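Possible substrate binding protein of ABC transporter system (Rhodopseudomonas palustris, PDB 3N0X) probably binds branched-chain or related amino acids outside the cytoplasmic membrane and hands them to an ABC transporter for uptake. Local coordinates at residues I237-A242 with P280-T285; M339-V344 with E356-L361. All coordinates share one frame; numbering follows the deposited sequence.

Contact 1: I237-A242 with P280-T285; sequences ILPALA and PPDFFT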
loop_
_atom_site.group_PDB
_atom_site.type_symbol
_atom_site.label_atom_id
_atom_site.label_comp_id
_atom_site.label_asym_id
_atom_site.label_seq_id
_atom_site.Cartn_x
_atom_site.Cartn_y
_atom_site.Cartn_z
ATOM N N ILE A 237 -0.977 7.621 -5.722
ATOM C CA ILE A 237 -1.154 7.189 -7.082
ATOM C C ILE A 237 -0.963 8.345 -8.044
ATOM O O ILE A 237 -1.026 9.505 -7.675
ATOM C CB ILE A 237 -2.523 6.498 -7.296
ATOM C CG1 ILE A 237 -3.694 7.418 -6.960
ATOM C CG2 ILE A 237 -2.528 5.185 -6.452
ATOM C CD1 ILE A 237 -5.063 6.824 -7.329
ATOM N N LEU A 238 -0.715 8.036 -9.313
ATOM C CA LEU A 238 -0.371 9.067 -10.275
ATOM C C LEU A 238 -1.370 10.231 -10.416
ATOM O O LEU A 238 -0.957 11.384 -10.454
ATOM C CB LEU A 238 0.027 8.465 -11.650
ATOM C CG LEU A 238 1.194 7.470 -11.670
ATOM C CD1 LEU A 238 1.412 6.887 -13.098
ATOM C CD2 LEU A 238 2.477 8.096 -11.157
ATOM N N PRO A 239 -2.694 9.950 -10.526
ATOM C CA PRO A 239 -3.618 11.096 -10.579
ATOM C C PRO A 239 -3.544 12.022 -9.365
ATOM O O PRO A 239 -3.686 13.252 -9.493
ATOM C CB PRO A 239 -4.990 10.442 -10.657
ATOM C CG PRO A 239 -4.753 9.063 -11.145
ATOM C CD PRO A 239 -3.388 8.651 -10.652
ATOM N N ALA A 240 -3.319 11.445 -8.203
ATOM C CA ALA A 240 -3.189 12.226 -6.975
ATOM C C ALA A 240 -1.884 13.040 -6.889
ATOM O O ALA A 240 -1.810 14.051 -6.169
ATOM C CB ALA A 240 -3.322 11.305 -5.757
ATOM N N LEU A 241 -0.851 12.601 -7.601
ATOM C CA LEU A 241 0.443 13.297 -7.609
ATOM C C LEU A 241 0.437 14.593 -8.451
ATOM O O LEU A 241 1.409 15.349 -8.386
ATOM C CB LEU A 241 1.556 12.354 -8.098
ATOM C CG LEU A 241 1.956 11.177 -7.226
ATOM C CD1 LEU A 241 3.056 10.382 -7.910
ATOM C CD2 LEU A 241 2.394 11.664 -5.826
ATOM N N ALA A 242 -0.620 14.849 -9.243
ATOM C CA ALA A 242 -0.723 16.140 -9.960
ATOM C C ALA A 242 -0.635 17.311 -8.950
ATOM O O ALA A 242 0.086 18.300 -9.184
ATOM C CB ALA A 242 -2.031 16.238 -10.771
ATOM N N PRO A 280 2.271 4.415 -17.659
ATOM C CA PRO A 280 3.018 3.600 -16.713
ATOM C C PRO A 280 2.129 2.833 -15.727
ATOM O O PRO A 280 0.922 3.189 -15.524
ATOM C CB PRO A 280 3.884 4.615 -15.968
ATOM C CG PRO A 280 3.327 5.947 -16.280
ATOM C CD PRO A 280 2.243 5.831 -17.270
ATOM N N PRO A 281 2.697 1.764 -15.130
ATOM C CA PRO A 281 2.009 1.068 -14.069
ATOM C C PRO A 281 1.891 1.953 -12.840
ATOM O O PRO A 281 2.755 2.798 -12.598
ATOM C CB PRO A 281 2.913 -0.130 -13.781
ATOM C CG PRO A 281 4.268 0.283 -14.208
ATOM C CD PRO A 281 4.076 1.265 -15.338
ATOM N N ASP A 282 0.851 1.709 -12.060
ATOM C CA ASP A 282 0.587 2.442 -10.794
ATOM C C ASP A 282 0.542 1.449 -9.606
ATOM O O ASP A 282 0.833 0.239 -9.751
ATOM C CB ASP A 282 -0.713 3.248 -10.975
ATOM C CG ASP A 282 -0.768 4.573 -10.134
ATOM O OD1 ASP A 282 -0.050 4.698 -9.112
ATOM O OD2 ASP A 282 -1.606 5.452 -10.524
ATOM N N PHE A 283 0.199 1.960 -8.413
ATOM C CA PHE A 283 0.140 1.142 -7.189
ATOM C C PHE A 283 -0.544 -0.196 -7.437
ATOM O O PHE A 283 -0.061 -1.256 -7.031
ATOM C CB PHE A 283 -0.690 1.831 -6.075
ATOM C CG PHE A 283 0.038 2.880 -5.236
ATOM C CD1 PHE A 283 1.138 3.601 -5.681
ATOM C CD2 PHE A 283 -0.456 3.171 -3.977
ATOM C CE1 PHE A 283 1.724 4.593 -4.853
ATOM C CE2 PHE A 283 0.167 4.089 -3.150
ATOM C CZ PHE A 283 1.238 4.815 -3.606
ATOM N N PHE A 284 -1.733 -0.113 -8.005
ATOM C CA PHE A 284 -2.608 -1.270 -8.070
ATOM C C PHE A 284 -2.067 -2.319 -9.024
ATOM O O PHE A 284 -2.194 -3.542 -8.801
ATOM C CB PHE A 284 -4.039 -0.813 -8.390
ATOM C CG PHE A 284 -4.585 0.092 -7.347
ATOM C CD1 PHE A 284 -5.085 -0.424 -6.178
ATOM C CD2 PHE A 284 -4.635 1.460 -7.547
ATOM C CE1 PHE A 284 -5.587 0.416 -5.178
ATOM C CE2 PHE A 284 -5.073 2.295 -6.538
ATOM C CZ PHE A 284 -5.544 1.786 -5.364
ATOM N N THR A 285 -1.433 -1.842 -10.074
ATOM C CA THR A 285 -0.808 -2.707 -11.053
ATOM C C THR A 285 0.326 -3.473 -10.382
ATOM O O THR A 285 0.460 -4.706 -10.500
ATOM C CB THR A 285 -0.172 -1.896 -12.174
ATOM O OG1 THR A 285 -0.996 -0.768 -12.521
ATOM C CG2 THR A 285 0.037 -2.792 -13.391
#

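Contact 2: M339-V344 with E356-L361; sequences MYHFKV and EPVREL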
loop_
_atom_site.group_PDB
_atom_site.type_symbol
_atom_site.label_atom_id
_atom_site.label_comp_id
_atom_site.label_asym_id
_atom_site.label_seq_id
_atom_site.Cartn_x
_atom_site.Cartn_y
_atom_site.Cartn_z
HETATM N N MSE A 339 10.054 0.046 0.987
HETATM C CA MSE A 339 9.276 1.256 0.728
HETATM C C MSE A 339 10.295 2.321 0.256
HETATM O O MSE A 339 11.506 2.127 0.397
HETATM C CB MSE A 339 8.539 1.699 2.003
HETATM C CG MSE A 339 7.611 0.602 2.588
HETATM SE SE MSE A 339 5.997 0.272 1.634
HETATM C CE MSE A 339 5.135 1.885 2.180
ATOM N N TYR A 340 9.808 3.413 -0.340
ATOM C CA TYR A 340 10.708 4.334 -1.066
ATOM C C TYR A 340 10.655 5.752 -0.530
ATOM O O TYR A 340 9.606 6.376 -0.538
ATOM C CB TYR A 340 10.394 4.322 -2.572
ATOM C CG TYR A 340 10.406 2.904 -3.112
ATOM C CD1 TYR A 340 11.600 2.231 -3.282
ATOM C CD2 TYR A 340 9.211 2.240 -3.397
ATOM C CE1 TYR A 340 11.622 0.917 -3.744
ATOM C CE2 TYR A 340 9.226 0.934 -3.839
ATOM C CZ TYR A 340 10.408 0.279 -4.028
ATOM O OH TYR A 340 10.438 -1.063 -4.465
ATOM N N HIS A 341 11.770 6.229 -0.027
ATOM C CA HIS A 341 11.945 7.609 0.369
ATOM C C HIS A 341 12.205 8.385 -0.919
ATOM O O HIS A 341 13.175 8.129 -1.621
ATOM C CB HIS A 341 13.155 7.708 1.329
ATOM C CG HIS A 341 13.519 9.104 1.776
ATOM N ND1 HIS A 341 14.604 9.312 2.605
ATOM C CD2 HIS A 341 13.004 10.334 1.496
ATOM C CE1 HIS A 341 14.723 10.613 2.839
ATOM N NE2 HIS A 341 13.755 11.260 2.201
ATOM N N PHE A 342 11.328 9.351 -1.192
ATOM C CA PHE A 342 11.328 10.130 -2.466
ATOM C C PHE A 342 11.500 11.605 -2.184
ATOM O O PHE A 342 11.349 12.067 -1.049
ATOM C CB PHE A 342 10.022 9.933 -3.256
ATOM C CG PHE A 342 8.822 10.491 -2.558
ATOM C CD1 PHE A 342 8.481 11.842 -2.646
ATOM C CD2 PHE A 342 8.002 9.660 -1.781
ATOM C CE1 PHE A 342 7.413 12.353 -1.956
ATOM C CE2 PHE A 342 6.885 10.172 -1.108
ATOM C CZ PHE A 342 6.590 11.534 -1.193
ATOM N N LYS A 343 11.848 12.350 -3.250
ATOM C CA LYS A 343 11.858 13.801 -3.250
ATOM C C LYS A 343 11.114 14.253 -4.520
ATOM O O LYS A 343 11.386 13.730 -5.635
ATOM C CB LYS A 343 13.281 14.352 -3.222
ATOM C CG LYS A 343 13.376 15.876 -3.064
ATOM C CD LYS A 343 14.827 16.366 -2.865
ATOM C CE LYS A 343 14.840 17.809 -2.401
ATOM N NZ LYS A 343 14.310 17.972 -0.994
ATOM N N VAL A 344 10.160 15.172 -4.374
ATOM C CA VAL A 344 9.398 15.631 -5.512
ATOM C C VAL A 344 10.258 16.485 -6.460
ATOM O O VAL A 344 10.917 17.456 -6.022
ATOM C CB VAL A 344 8.153 16.450 -5.061
ATOM C CG1 VAL A 344 7.489 17.195 -6.258
ATOM C CG2 VAL A 344 7.123 15.545 -4.354
ATOM N N GLU A 356 11.467 11.358 -7.308
ATOM C CA GLU A 356 12.842 10.938 -7.456
ATOM C C GLU A 356 13.291 10.142 -6.221
ATOM O O GLU A 356 12.896 10.457 -5.115
ATOM C CB GLU A 356 13.755 12.141 -7.691
ATOM C CG GLU A 356 13.396 12.787 -9.037
ATOM C CD GLU A 356 14.464 13.687 -9.590
ATOM O OE1 GLU A 356 14.999 14.502 -8.791
ATOM O OE2 GLU A 356 14.717 13.577 -10.826
ATOM N N PRO A 357 14.136 9.133 -6.416
ATOM C CA PRO A 357 14.580 8.316 -5.299
ATOM C C PRO A 357 15.577 9.061 -4.412
ATOM O O PRO A 357 16.504 9.698 -4.913
ATOM C CB PRO A 357 15.255 7.139 -5.990
ATOM C CG PRO A 357 15.741 7.683 -7.254
ATOM C CD PRO A 357 14.700 8.656 -7.692
ATOM N N VAL A 358 15.376 8.985 -3.117
ATOM C CA VAL A 358 16.388 9.390 -2.137
ATOM C C VAL A 358 17.031 8.129 -1.563
ATOM O O VAL A 358 18.244 8.030 -1.549
ATOM C CB VAL A 358 15.827 10.271 -1.033
ATOM C CG1 VAL A 358 16.914 10.668 -0.031
ATOM C CG2 VAL A 358 15.180 11.566 -1.647
ATOM N N ARG A 359 16.214 7.164 -1.118
ATOM C CA ARG A 359 16.723 5.913 -0.548
ATOM C C ARG A 359 15.632 4.866 -0.636
ATOM O O ARG A 359 14.460 5.192 -0.405
ATOM C CB ARG A 359 17.070 6.092 0.936
ATOM C CG ARG A 359 17.844 4.886 1.524
ATOM C CD ARG A 359 17.926 4.970 3.057
ATOM N NE ARG A 359 18.445 3.714 3.635
ATOM C CZ ARG A 359 19.738 3.386 3.667
ATOM N NH1 ARG A 359 20.664 4.183 3.133
ATOM N NH2 ARG A 359 20.115 2.234 4.212
ATOM N N GLU A 360 16.037 3.625 -0.936
ATOM C CA GLU A 360 15.145 2.471 -0.793
ATOM C C GLU A 360 15.197 2.027 0.661
ATOM O O GLU A 360 16.256 1.703 1.171
ATOM C CB GLU A 360 15.571 1.310 -1.688
ATOM C CG GLU A 360 14.659 0.072 -1.519
ATOM C CD GLU A 360 15.133 -1.127 -2.302
ATOM O OE1 GLU A 360 16.150 -0.996 -3.040
ATOM O OE2 GLU A 360 14.531 -2.219 -2.145
ATOM N N LEU A 361 14.057 2.046 1.344
ATOM C CA LEU A 361 14.023 1.572 2.712
ATOM C C LEU A 361 13.779 0.067 2.653
ATOM O O LEU A 361 12.667 -0.397 2.350
ATOM C CB LEU A 361 12.928 2.291 3.485
ATOM C CG LEU A 361 12.924 3.814 3.397
ATOM C CD1 LEU A 361 11.708 4.412 4.136
ATOM C CD2 LEU A 361 14.220 4.385 3.968
HETATM O O HOH W 1 12.792 -2.363 -4.505
#

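Contact 1: I237-A242 with P280-T285
I237 and F283 mark the point where the two backbones come nearest, their CA atoms 6.2 Å apart, as the loop 237-242 comes up to the start of helix 283-302. The carboxylate of D282, the residue just before that helix, spans the gap. Its OD2 accepts L238 N at 3.0 Å on the syn side, the donor lying 21° out of the carboxylate plane, while OD1 makes a weak second bond to the same N-H. On its anti side OD1 also takes F283 N, at 2.8 Å, so one carboxylate is gripped by both segments. With CG anti to its backbone N (chi1 -150°), D282 extends across to the loop; its own N is held by T285 OG1 at 3.1 Å. Apolar groups complete the joint. I237 lays CG2 over one face of the F283 ring, 4.0 Å from its centroid, a CH-pi contact set toward the rim, and the same methyl reaches F284 CE2 obliquely at 3.9 Å. Farther along, L238 CD1 rests on P280 CG at 3.8 Å. Y20 of helix 18-35 stacks on the F284 ring and also touches I237. A carboxylate-to-backbone bond with apolar contacts beside it probably joins the two lobes across the cleft here, as expected of the two-lobed periplasmic binding fold of the leucine-binding family.

Contact 2: M339-V344 with E356-L361
Between M339-V344 and E356-L361 runs an antiparallel ladder interrupted by a classic beta bulge, where V358 and R359 together face H341 and the register shifts by one; the axes of 339-344 and 359-361 approach to 4.7 Å at 151°. At the bulge H341 O accepts two donors from the same face of its carbonyl plane, V358 N at 2.8 Å and R359 N at 3.2 Å. The extra residue also supplies packing: V358 CB sits over the centre of the H341 imidazole, 3.7 Å from the centroid, and V358 CG1 lies 3.6 Å from H341 CE1, while CG2 of the valine turns to K343 CB. With CG anti to its backbone N (chi1 177°), H341 carries the ring under V358, and its NE2 is hydrogen-bonded to E251 OE1 of strand 251-254. Without the imidazole, as with an alanine at this position, V358 would probably lose the flat surface it covers and E251 this hydrogen-bond partner. On the opposite side of the sheet Y340 and E360 run alongside each other, and Y340 CE1 lies 3.9 Å from E360 CG. Their polar ends share a water that lies in the tyrosine ring plane, 2.7 Å from Y340 OH, and gives a weak bond to E360 OE2, an oxygen that S338 OG also binds.

In the fold
Contact 1 and contact 2 follow one another along the chain and do not touch: their centres lie 16 Å apart and their nearest atoms about 6 Å. Two connections join them indirectly. L241 of the loop 237-242 shares a backbone hydrogen bond with A353, just ahead of strand 354-357, which pairs in contact 2. Strand 251-254, beside 339-344, leads on to Y255, whose ring meets F283 edge-to-face. Contact 2 lies in the antiparallel sheet, whereas contact 1 probably spans the two lobes. A glycerol lies about 3 Å from the F284 side chain; probably from crystallisation, it may nevertheless mark a pocket close to contact 1.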